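Local coordinates for putative curved DNA-binding protein (Chaetomium thermophilum var. thermophilum DSM 1495, PDB 4IPA), which probably acts in ribosome biogenesis as an Arx1 protein related to methionine aminopeptidases, and may bind DNA, at residues A[27-31]-A[70-74]; A[96-102]-A[269-273]; A[149-155]-A[370-374]. All blocks are in the same frame, centred on the assembly; numbering follows the deposited sequence.

In the fold
Contact 2 is the buried one of the three, contact 3 is partly buried and contact 1 lies at the surface. Contacts 1 and 3 sit on opposite sides of the chain's centre, their own centres about 39 Å apart, and none of the three touches another. Contact 1 sets helix 23-46 against the loop joining helix 53-69 to strand 79-88; in contact 2 the loop after that strand packs back on helix 53-69. Contact 3 instead holds helix 148-167 to the late segment 370-374. The chemistry varies accordingly: a weak hydroxyl bond at contact 1, an ion pair and a buried threonine bond at contact 2, aromatic packing beside a charge network at contact 3.

Contact 1 of 3, residues A[27-31]-A[70-74]; sequences TKYKT and KVYRD. With SO4 (sulfate ion), chain F.
Tyr72 turns its CG beside its own backbone N (chi1 -66°) and Thr31 does the same with OG1 (chi1 -52°), which brings the phenol oxygen of the one up to the hydroxyl of the other. The bond from Tyr72 OH to Thr31 OG1 is weak, at 3.4 Å, and OG1 stands near the plane of the ring, at its edge. Thr31 OG1 itself donates to Thr27 O over 2.7 Å, one turn back in the helix, and toward the phenol it acts as acceptor. Thr27 O is therefore gripped twice, since Thr31 N reaches it from the opposite face of its carbonyl plane.

The methyl of the same threonine, CG2, packs against Tyr72 CE1 at 3.7 Å and, more loosely, against Val71 CG2. Lys28 crosses the Tyr72 side chain at about a right angle, its CG 3.5 Å from Tyr72 OH; the extended chain carries NZ onward to salt bridges with Asp24 and Asp125. In the pita-bread fold of the M24 family these residues join the N-terminal helix 23-46 to the loop between helix 53-69 and strand 79-88. Lys28, Thr31 and Tyr72 also all touch Ile124 of strand 115-124.

The backbone of Tyr72 has a positive phi (30°), in the left-handed helical region. Beyond it a sulfate, probably from the crystallisation liquor, takes a bond from Arg73 N to its O3, 3.0 Å long. Arg73 folds back at chi3, laying one face of its guanidinium over that same O3, while NH2 makes a weak bond to sulfate O4 at 3.3 Å.

Contact 2 of 3, residues A[96-102]-A[269-273]; sequences YTPLRSD and QRATL. With SO4 (sulfate ion), chain E.
Arg270 and Asp102 meet where two irregular loops of the M24-type, pita-bread domain pack together, one following strand 79-88 and the other leading into strand 273-276. The arginine leaves its backbone with CG opposite N (chi1 173°), and CB already lies 3.7 Å from Asp102 OD2. CG runs past the same oxygen, and CD comes closer to it, at 3.1 Å. On another side CD rests on Leu99 CD1 at 3.5 Å, the two side chains crossing at about a right angle, and NE skirts that methyl as well. A bend at chi3 then turns the guanidinium nearly coplanar with the carboxylate, the planes 29° apart. NH1 forms the salt bridge, 2.8 Å to Asp102 OD1, and it also donates to OD2 over 3.2 Å, in the guanidinium plane and almost straight at 168°. NH2 points to O2 of a sulfate, probably from the crystallisation liquor, at a distance too short to be trusted in detail.

Glu105 brings a second negative charge close to Asp102, which the nearby guanidinium may help to offset; Glu105 also accepts from the backbone N of Arg270. A leucine in place of Asp102 would probably leave Arg270 NH1 without its anionic mate and the guanidinium freer to rotate. Further along, Leu99 CG and Thr272 CG2 touch as the side chains slide past each other in opposite directions. Gln269 CG touches Tyr96 CE1, these two crossing about perpendicularly; the Tyr96 hydroxyl is bonded to Glu105. Thr272 OG1 donates to Thr97 O over 2.7 Å from well above the carbonyl plane, and it accepts from a water that in turn accepts a hydrogen bond from Thr97 N at 2.9 Å.

Contact 3 of 3, residues A[149-155]-A[370-374]; sequences RQADLFL and FKTDK
Phe370 and Phe154 cross at about a right angle as side chains, yet their rings are tilted only 33° from each other, with centroids 5.8 Å apart: an oblique pairing. The closest approach is made by Phe370 CE1, which comes within 3.4 Å of Phe154 CB, at the root of that side chain. Leu155 runs the opposite way alongside Phe370, Leu155 CD2 lying 3.9 Å from Phe370 CD2. The other leucine methyl, CD1, reaches tip to tip toward Thr372 CG2, 3.6 Å away.

Next to this apolar patch, the buried carboxylate of Asp152 is held at both oxygens. Thr372, with OG1 opposite its backbone N (chi1 176°), gives a 2.7 Å bond to the syn lone pair of Asp152 OD1. Asp152 OD2 is met on its anti side by Arg149 NH1, 2.9 Å away, which lies one turn back on the same helix and also donates to Tyr207 O. Lys374 lays its extended chain across the carboxylate at about a right angle; its NZ, over one guanidinium face of Arg149, makes only a long salt bridge to OD2 and has its stronger partner in Asp208. Both cations share Asp152, which probably eases the closeness of their like charges, and a water adds a bond to OD2.

Thr372 OG1 also accepts from Lys374 N over 3.0 Å, closing an ST turn within the loop between strand 355-360 and helix 379-386; the same hydroxyl, through Asp152, ties that loop to helix 148-167 of the pita-bread fold.

Contact 1 of 3, residues A[27-31]-A[70-74]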
loop_
_atom_site.group_PDB
_atom_site.type_symbol
_atom_site.label_atom_id
_atom_site.label_comp_id
_atom_site.label_asym_id
_atom_site.label_seq_id
_atom_site.Cartn_x
_atom_site.Cartn_y
_atom_site.Cartn_z
ATOM N N THR A 27 1.013 -17.187 -10.847
ATOM C CA THR A 27 -0.344 -17.656 -10.565
ATOM C C THR A 27 -0.717 -17.567 -9.079
ATOM O O THR A 27 -1.877 -17.326 -8.741
ATOM C CB THR A 27 -0.543 -19.114 -11.089
ATOM O OG1 THR A 27 -0.346 -19.132 -12.510
ATOM C CG2 THR A 27 -1.939 -19.635 -10.776
ATOM N N LYS A 28 0.262 -17.753 -8.202
ATOM C CA LYS A 28 0.027 -17.622 -6.767
ATOM C C LYS A 28 -0.156 -16.159 -6.373
ATOM O O LYS A 28 -1.048 -15.834 -5.597
ATOM C CB LYS A 28 1.160 -18.288 -5.972
ATOM C CG LYS A 28 1.092 -19.819 -5.996
ATOM C CD LYS A 28 2.377 -20.484 -5.512
ATOM C CE LYS A 28 2.201 -22.008 -5.472
ATOM N NZ LYS A 28 3.490 -22.731 -5.262
ATOM N N TYR A 29 0.692 -15.281 -6.908
ATOM C CA TYR A 29 0.472 -13.847 -6.784
ATOM C C TYR A 29 -0.915 -13.502 -7.294
ATOM O O TYR A 29 -1.659 -12.782 -6.641
ATOM C CB TYR A 29 1.508 -13.066 -7.582
ATOM C CG TYR A 29 2.795 -12.804 -6.850
ATOM C CD1 TYR A 29 2.821 -11.983 -5.732
ATOM C CD2 TYR A 29 3.988 -13.346 -7.290
ATOM C CE1 TYR A 29 3.987 -11.731 -5.074
ATOM C CE2 TYR A 29 5.171 -13.095 -6.629
ATOM C CZ TYR A 29 5.155 -12.291 -5.521
ATOM O OH TYR A 29 6.315 -12.031 -4.862
ATOM N N LYS A 30 -1.274 -14.033 -8.458
ATOM C CA LYS A 30 -2.578 -13.716 -9.044
ATOM C C LYS A 30 -3.755 -14.215 -8.199
ATOM O O LYS A 30 -4.789 -13.552 -8.107
ATOM C CB LYS A 30 -2.696 -14.254 -10.475
ATOM C CG LYS A 30 -4.046 -13.976 -11.122
ATOM C CD LYS A 30 -4.126 -12.532 -11.605
ATOM C CE LYS A 30 -5.524 -12.175 -12.073
ATOM N NZ LYS A 30 -5.675 -10.704 -12.184
ATOM N N THR A 31 -3.610 -15.385 -7.589
ATOM C CA THR A 31 -4.662 -15.888 -6.719
ATOM C C THR A 31 -4.822 -14.949 -5.529
ATOM O O THR A 31 -5.933 -14.637 -5.112
ATOM C CB THR A 31 -4.338 -17.286 -6.167
ATOM O OG1 THR A 31 -3.994 -18.164 -7.237
ATOM C CG2 THR A 31 -5.551 -17.836 -5.439
ATOM N N LYS A 70 -11.184 -20.973 0.768
ATOM C CA LYS A 70 -11.800 -21.466 -0.457
ATOM C C LYS A 70 -10.803 -21.784 -1.568
ATOM O O LYS A 70 -11.203 -22.228 -2.640
ATOM C CB LYS A 70 -12.855 -20.479 -0.958
ATOM C CG LYS A 70 -14.035 -20.328 0.000
ATOM C CD LYS A 70 -15.249 -19.656 -0.645
ATOM C CE LYS A 70 -15.013 -18.186 -0.959
ATOM N NZ LYS A 70 -16.285 -17.403 -0.827
ATOM N N VAL A 71 -9.513 -21.577 -1.321
ATOM C CA VAL A 71 -8.502 -21.865 -2.342
ATOM C C VAL A 71 -7.377 -22.726 -1.772
ATOM O O VAL A 71 -7.304 -22.911 -0.555
ATOM C CB VAL A 71 -7.908 -20.574 -2.964
ATOM C CG1 VAL A 71 -8.996 -19.746 -3.605
ATOM C CG2 VAL A 71 -7.159 -19.762 -1.909
ATOM N N TYR A 72 -6.505 -23.236 -2.647
ATOM C CA TYR A 72 -5.403 -24.125 -2.236
ATOM C C TYR A 72 -5.749 -24.936 -1.001
ATOM O O TYR A 72 -5.063 -24.845 0.023
ATOM C CB TYR A 72 -4.102 -23.345 -1.998
ATOM C CG TYR A 72 -3.563 -22.728 -3.259
ATOM C CD1 TYR A 72 -4.137 -21.583 -3.781
ATOM C CD2 TYR A 72 -2.490 -23.297 -3.942
ATOM C CE1 TYR A 72 -3.668 -21.013 -4.946
ATOM C CE2 TYR A 72 -2.000 -22.722 -5.116
ATOM C CZ TYR A 72 -2.602 -21.579 -5.615
ATOM O OH TYR A 72 -2.152 -20.978 -6.783
ATOM N N ARG A 73 -6.823 -25.716 -1.108
ATOM C CA ARG A 73 -7.300 -26.551 -0.014
ATOM C C ARG A 73 -6.497 -27.830 -0.021
ATOM O O ARG A 73 -6.000 -28.284 1.013
ATOM C CB ARG A 73 -8.781 -26.877 -0.207
ATOM C CG ARG A 73 -9.679 -25.652 -0.239
ATOM C CD ARG A 73 -11.138 -26.023 -0.451
ATOM N NE ARG A 73 -11.381 -26.518 -1.801
ATOM C CZ ARG A 73 -12.345 -26.072 -2.598
ATOM N NH1 ARG A 73 -13.166 -25.123 -2.170
ATOM N NH2 ARG A 73 -12.487 -26.577 -3.822
ATOM N N ASP A 74 -6.377 -28.407 -1.211
ATOM C CA ASP A 74 -5.531 -29.569 -1.410
ATOM C C ASP A 74 -4.143 -29.288 -0.833
ATOM O O ASP A 74 -3.549 -28.239 -1.093
ATOM C CB ASP A 74 -5.426 -29.911 -2.902
ATOM C CG ASP A 74 -6.778 -30.233 -3.534
ATOM O OD1 ASP A 74 -7.788 -29.574 -3.182
ATOM O OD2 ASP A 74 -6.826 -31.149 -4.390
HETATM S S SO4 F . -8.783 -25.448 -4.852
HETATM O O1 SO4 F . -9.655 -24.471 -5.508
HETATM O O2 SO4 F . -7.506 -25.490 -5.560
HETATM O O3 SO4 F . -8.559 -25.072 -3.461
HETATM O O4 SO4 F . -9.395 -26.777 -4.858
#

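Contact 2 of 3, residues A[96-102]-A[269-273]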
loop_
_atom_site.group_PDB
_atom_site.type_symbol
_atom_site.label_atom_id
_atom_site.label_comp_id
_atom_site.label_asym_id
_atom_site.label_seq_id
_atom_site.Cartn_x
_atom_site.Cartn_y
_atom_site.Cartn_z
ATOM N N TYR A 96 -4.603 2.106 9.549
ATOM C CA TYR A 96 -5.253 2.106 10.850
ATOM C C TYR A 96 -6.048 0.818 11.110
ATOM O O TYR A 96 -6.832 0.383 10.264
ATOM C CB TYR A 96 -6.182 3.323 10.941
ATOM C CG TYR A 96 -6.718 3.612 12.323
ATOM C CD1 TYR A 96 -5.859 3.756 13.406
ATOM C CD2 TYR A 96 -8.079 3.776 12.540
ATOM C CE1 TYR A 96 -6.349 4.031 14.681
ATOM C CE2 TYR A 96 -8.575 4.048 13.798
ATOM C CZ TYR A 96 -7.705 4.181 14.871
ATOM O OH TYR A 96 -8.202 4.460 16.133
ATOM N N THR A 97 -5.852 0.217 12.283
ATOM C CA THR A 97 -6.558 -1.017 12.650
ATOM C C THR A 97 -6.541 -1.219 14.175
ATOM O O THR A 97 -5.774 -2.021 14.698
ATOM C CB THR A 97 -5.995 -2.264 11.899
ATOM O OG1 THR A 97 -6.482 -3.472 12.501
ATOM C CG2 THR A 97 -4.474 -2.279 11.919
ATOM N N PRO A 98 -7.418 -0.491 14.888
ATOM C CA PRO A 98 -7.322 -0.331 16.345
ATOM C C PRO A 98 -7.792 -1.535 17.170
ATOM O O PRO A 98 -8.435 -2.448 16.646
ATOM C CB PRO A 98 -8.211 0.882 16.609
ATOM C CG PRO A 98 -9.268 0.795 15.561
ATOM C CD PRO A 98 -8.594 0.199 14.333
ATOM N N LEU A 99 -7.461 -1.533 18.461
ATOM C CA LEU A 99 -7.935 -2.582 19.381
ATOM C C LEU A 99 -9.395 -2.391 19.774
ATOM O O LEU A 99 -9.869 -1.266 19.915
ATOM C CB LEU A 99 -7.087 -2.630 20.640
ATOM C CG LEU A 99 -5.617 -2.989 20.430
ATOM C CD1 LEU A 99 -4.917 -3.164 21.763
ATOM C CD2 LEU A 99 -5.511 -4.260 19.595
ATOM N N ARG A 100 -10.103 -3.494 19.957
ATOM C CA ARG A 100 -11.472 -3.429 20.464
ATOM C C ARG A 100 -11.517 -2.932 21.913
ATOM O O ARG A 100 -12.451 -2.222 22.297
ATOM C CB ARG A 100 -12.192 -4.782 20.328
ATOM C CG ARG A 100 -13.670 -4.704 20.676
ATOM C CD ARG A 100 -14.480 -5.864 20.103
ATOM N NE ARG A 100 -14.797 -5.696 18.687
ATOM C CZ ARG A 100 -15.651 -4.797 18.203
ATOM N NH1 ARG A 100 -16.273 -3.955 19.016
ATOM N NH2 ARG A 100 -15.877 -4.729 16.896
ATOM N N SER A 101 -10.492 -3.278 22.696
ATOM C CA SER A 101 -10.416 -2.900 24.113
ATOM C C SER A 101 -9.929 -1.466 24.362
ATOM O O SER A 101 -9.940 -0.994 25.497
ATOM C CB SER A 101 -9.513 -3.874 24.876
ATOM O OG SER A 101 -8.169 -3.784 24.411
ATOM N N ASP A 102 -9.459 -0.793 23.318
ATOM C CA ASP A 102 -9.232 0.654 23.399
ATOM C C ASP A 102 -10.567 1.305 23.081
ATOM O O ASP A 102 -10.892 1.527 21.915
ATOM C CB ASP A 102 -8.171 1.105 22.392
ATOM C CG ASP A 102 -6.756 0.828 22.869
ATOM O OD1 ASP A 102 -6.564 0.558 24.075
ATOM O OD2 ASP A 102 -5.834 0.899 22.044
ATOM N N GLN A 269 -2.516 7.521 18.738
ATOM C CA GLN A 269 -3.168 6.218 18.707
ATOM C C GLN A 269 -2.153 5.099 18.918
ATOM O O GLN A 269 -0.989 5.215 18.554
ATOM C CB GLN A 269 -3.935 5.997 17.400
ATOM C CG GLN A 269 -5.140 6.918 17.237
ATOM C CD GLN A 269 -4.752 8.290 16.705
ATOM O OE1 GLN A 269 -3.595 8.522 16.332
ATOM N NE2 GLN A 269 -5.726 9.212 16.663
ATOM N N ARG A 270 -2.607 4.028 19.547
ATOM C CA ARG A 270 -1.772 2.880 19.816
ATOM C C ARG A 270 -1.281 2.229 18.507
ATOM O O ARG A 270 -2.060 2.007 17.577
ATOM C CB ARG A 270 -2.594 1.900 20.638
ATOM C CG ARG A 270 -1.974 0.555 20.892
ATOM C CD ARG A 270 -2.937 -0.256 21.753
ATOM N NE ARG A 270 -2.262 -0.578 22.987
ATOM C CZ ARG A 270 -2.646 -0.218 24.198
ATOM N NH1 ARG A 270 -3.769 0.463 24.399
ATOM N NH2 ARG A 270 -1.895 -0.582 25.221
ATOM N N ALA A 271 0.015 1.950 18.435
ATOM C CA ALA A 271 0.584 1.183 17.321
ATOM C C ALA A 271 0.098 -0.264 17.392
ATOM O O ALA A 271 0.458 -1.001 18.331
ATOM C CB ALA A 271 2.095 1.218 17.385
ATOM N N THR A 272 -0.713 -0.681 16.418
ATOM C CA THR A 272 -1.185 -2.064 16.386
ATOM C C THR A 272 -0.620 -2.844 15.218
ATOM O O THR A 272 -0.573 -4.074 15.254
ATOM C CB THR A 272 -2.721 -2.146 16.362
ATOM O OG1 THR A 272 -3.214 -1.496 15.179
ATOM C CG2 THR A 272 -3.314 -1.478 17.628
ATOM N N LEU A 273 -0.188 -2.137 14.182
ATOM C CA LEU A 273 0.343 -2.783 12.986
ATOM C C LEU A 273 1.805 -3.186 13.180
ATOM O O LEU A 273 2.636 -2.359 13.523
ATOM C CB LEU A 273 0.200 -1.851 11.783
ATOM C CG LEU A 273 0.602 -2.407 10.417
ATOM C CD1 LEU A 273 -0.393 -3.488 10.001
ATOM C CD2 LEU A 273 0.635 -1.288 9.389
HETATM S S SO4 E . -2.137 -0.149 28.411
HETATM O O1 SO4 E . -3.049 0.944 28.080
HETATM O O2 SO4 E . -1.077 -0.204 27.420
HETATM O O3 SO4 E . -1.545 0.078 29.730
HETATM O O4 SO4 E . -2.871 -1.408 28.426
HETATM O O HOH W 1 -4.049 1.017 14.393
#

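Contact 3 of 3, residues A[149-155]-A[370-374]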
loop_
_atom_site.group_PDB
_atom_site.type_symbol
_atom_site.label_atom_id
_atom_site.label_comp_id
_atom_site.label_asym_id
_atom_site.label_seq_id
_atom_site.Cartn_x
_atom_site.Cartn_y
_atom_site.Cartn_z
ATOM N N ARG A 149 -10.794 21.210 -3.623
ATOM C CA ARG A 149 -9.403 20.808 -3.472
ATOM C C ARG A 149 -9.328 19.298 -3.256
ATOM O O ARG A 149 -8.269 18.690 -3.432
ATOM C CB ARG A 149 -8.747 21.564 -2.326
ATOM C CG ARG A 149 -8.792 23.066 -2.509
ATOM C CD ARG A 149 -7.675 23.542 -3.424
ATOM N NE ARG A 149 -6.379 23.433 -2.755
ATOM C CZ ARG A 149 -5.355 22.740 -3.233
ATOM N NH1 ARG A 149 -5.477 22.102 -4.389
ATOM N NH2 ARG A 149 -4.213 22.693 -2.564
ATOM N N GLN A 150 -10.463 18.696 -2.900
ATOM C CA GLN A 150 -10.520 17.251 -2.744
ATOM C C GLN A 150 -10.333 16.554 -4.087
ATOM O O GLN A 150 -9.704 15.490 -4.181
ATOM C CB GLN A 150 -11.832 16.821 -2.095
ATOM C CG GLN A 150 -11.930 15.325 -1.945
ATOM C CD GLN A 150 -12.224 14.895 -0.519
ATOM O OE1 GLN A 150 -11.419 15.130 0.395
ATOM N NE2 GLN A 150 -13.386 14.259 -0.318
ATOM N N ALA A 151 -10.873 17.166 -5.134
ATOM C CA ALA A 151 -10.646 16.671 -6.484
ATOM C C ALA A 151 -9.161 16.786 -6.848
ATOM O O ALA A 151 -8.598 15.883 -7.482
ATOM C CB ALA A 151 -11.526 17.416 -7.494
ATOM N N ASP A 152 -8.522 17.879 -6.430
ATOM C CA ASP A 152 -7.099 18.068 -6.700
ATOM C C ASP A 152 -6.238 16.998 -6.019
ATOM O O ASP A 152 -5.301 16.477 -6.618
ATOM C CB ASP A 152 -6.634 19.446 -6.233
ATOM C CG ASP A 152 -7.233 20.584 -7.051
ATOM O OD1 ASP A 152 -7.581 20.351 -8.232
ATOM O OD2 ASP A 152 -7.345 21.709 -6.508
ATOM N N LEU A 153 -6.558 16.709 -4.756
ATOM C CA LEU A 153 -5.854 15.714 -3.959
ATOM C C LEU A 153 -5.885 14.338 -4.638
ATOM O O LEU A 153 -4.856 13.681 -4.781
ATOM C CB LEU A 153 -6.485 15.619 -2.567
ATOM C CG LEU A 153 -5.932 14.510 -1.663
ATOM C CD1 LEU A 153 -4.452 14.763 -1.386
ATOM C CD2 LEU A 153 -6.713 14.375 -0.340
ATOM N N PHE A 154 -7.076 13.918 -5.055
ATOM C CA PHE A 154 -7.250 12.656 -5.748
ATOM C C PHE A 154 -6.505 12.585 -7.081
ATOM O O PHE A 154 -5.857 11.586 -7.375
ATOM C CB PHE A 154 -8.741 12.374 -5.989
ATOM C CG PHE A 154 -9.433 11.738 -4.817
ATOM C CD1 PHE A 154 -9.813 12.497 -3.719
ATOM C CD2 PHE A 154 -9.704 10.380 -4.813
ATOM C CE1 PHE A 154 -10.459 11.916 -2.647
ATOM C CE2 PHE A 154 -10.342 9.787 -3.734
ATOM C CZ PHE A 154 -10.722 10.560 -2.652
ATOM N N LEU A 155 -6.634 13.624 -7.898
ATOM C CA LEU A 155 -5.981 13.633 -9.206
ATOM C C LEU A 155 -4.454 13.641 -9.098
ATOM O O LEU A 155 -3.774 13.009 -9.907
ATOM C CB LEU A 155 -6.456 14.815 -10.045
ATOM C CG LEU A 155 -7.868 14.629 -10.585
ATOM C CD1 LEU A 155 -8.374 15.927 -11.192
ATOM C CD2 LEU A 155 -7.903 13.492 -11.593
ATOM N N PHE A 370 -14.197 13.805 -11.400
ATOM C CA PHE A 370 -13.359 14.809 -10.736
ATOM C C PHE A 370 -13.526 16.180 -11.393
ATOM O O PHE A 370 -13.421 16.303 -12.618
ATOM C CB PHE A 370 -11.878 14.388 -10.749
ATOM C CG PHE A 370 -11.612 13.110 -10.022
ATOM C CD1 PHE A 370 -11.635 13.070 -8.641
ATOM C CD2 PHE A 370 -11.365 11.939 -10.717
ATOM C CE1 PHE A 370 -11.416 11.876 -7.955
ATOM C CE2 PHE A 370 -11.133 10.748 -10.043
ATOM C CZ PHE A 370 -11.165 10.716 -8.653
ATOM N N LYS A 371 -13.788 17.201 -10.575
ATOM C CA LYS A 371 -14.092 18.540 -11.081
ATOM C C LYS A 371 -13.080 19.575 -10.591
ATOM O O LYS A 371 -13.040 19.923 -9.401
ATOM C CB LYS A 371 -15.503 18.959 -10.661
ATOM C CG LYS A 371 -16.602 17.964 -11.057
ATOM C CD LYS A 371 -16.866 17.999 -12.560
ATOM C CE LYS A 371 -18.065 17.137 -12.966
ATOM N NZ LYS A 371 -17.787 15.679 -12.846
ATOM N N THR A 372 -12.265 20.073 -11.508
ATOM C CA THR A 372 -11.261 21.064 -11.149
ATOM C C THR A 372 -10.751 21.773 -12.391
ATOM O O THR A 372 -10.864 21.248 -13.499
ATOM C CB THR A 372 -10.060 20.434 -10.394
ATOM O OG1 THR A 372 -9.079 21.442 -10.164
ATOM C CG2 THR A 372 -9.408 19.323 -11.222
ATOM N N ASP A 373 -10.180 22.959 -12.199
ATOM C CA ASP A 373 -9.573 23.689 -13.301
ATOM C C ASP A 373 -8.110 23.306 -13.454
ATOM O O ASP A 373 -7.519 23.505 -14.514
ATOM C CB ASP A 373 -9.720 25.202 -13.103
ATOM C CG ASP A 373 -11.165 25.656 -13.178
ATOM O OD1 ASP A 373 -11.929 25.074 -13.990
ATOM O OD2 ASP A 373 -11.543 26.581 -12.420
ATOM N N LYS A 374 -7.530 22.746 -12.398
ATOM C CA LYS A 374 -6.115 22.399 -12.430
ATOM C C LYS A 374 -5.800 21.258 -13.397
ATOM O O LYS A 374 -6.626 20.374 -13.653
ATOM C CB LYS A 374 -5.593 22.118 -11.026
ATOM C CG LYS A 374 -6.026 23.201 -10.066
ATOM C CD LYS A 374 -5.125 23.330 -8.869
ATOM C CE LYS A 374 -5.606 24.514 -8.044
ATOM N NZ LYS A 374 -4.932 24.615 -6.723
HETATM O O HOH W 2 -9.544 23.200 -7.276
#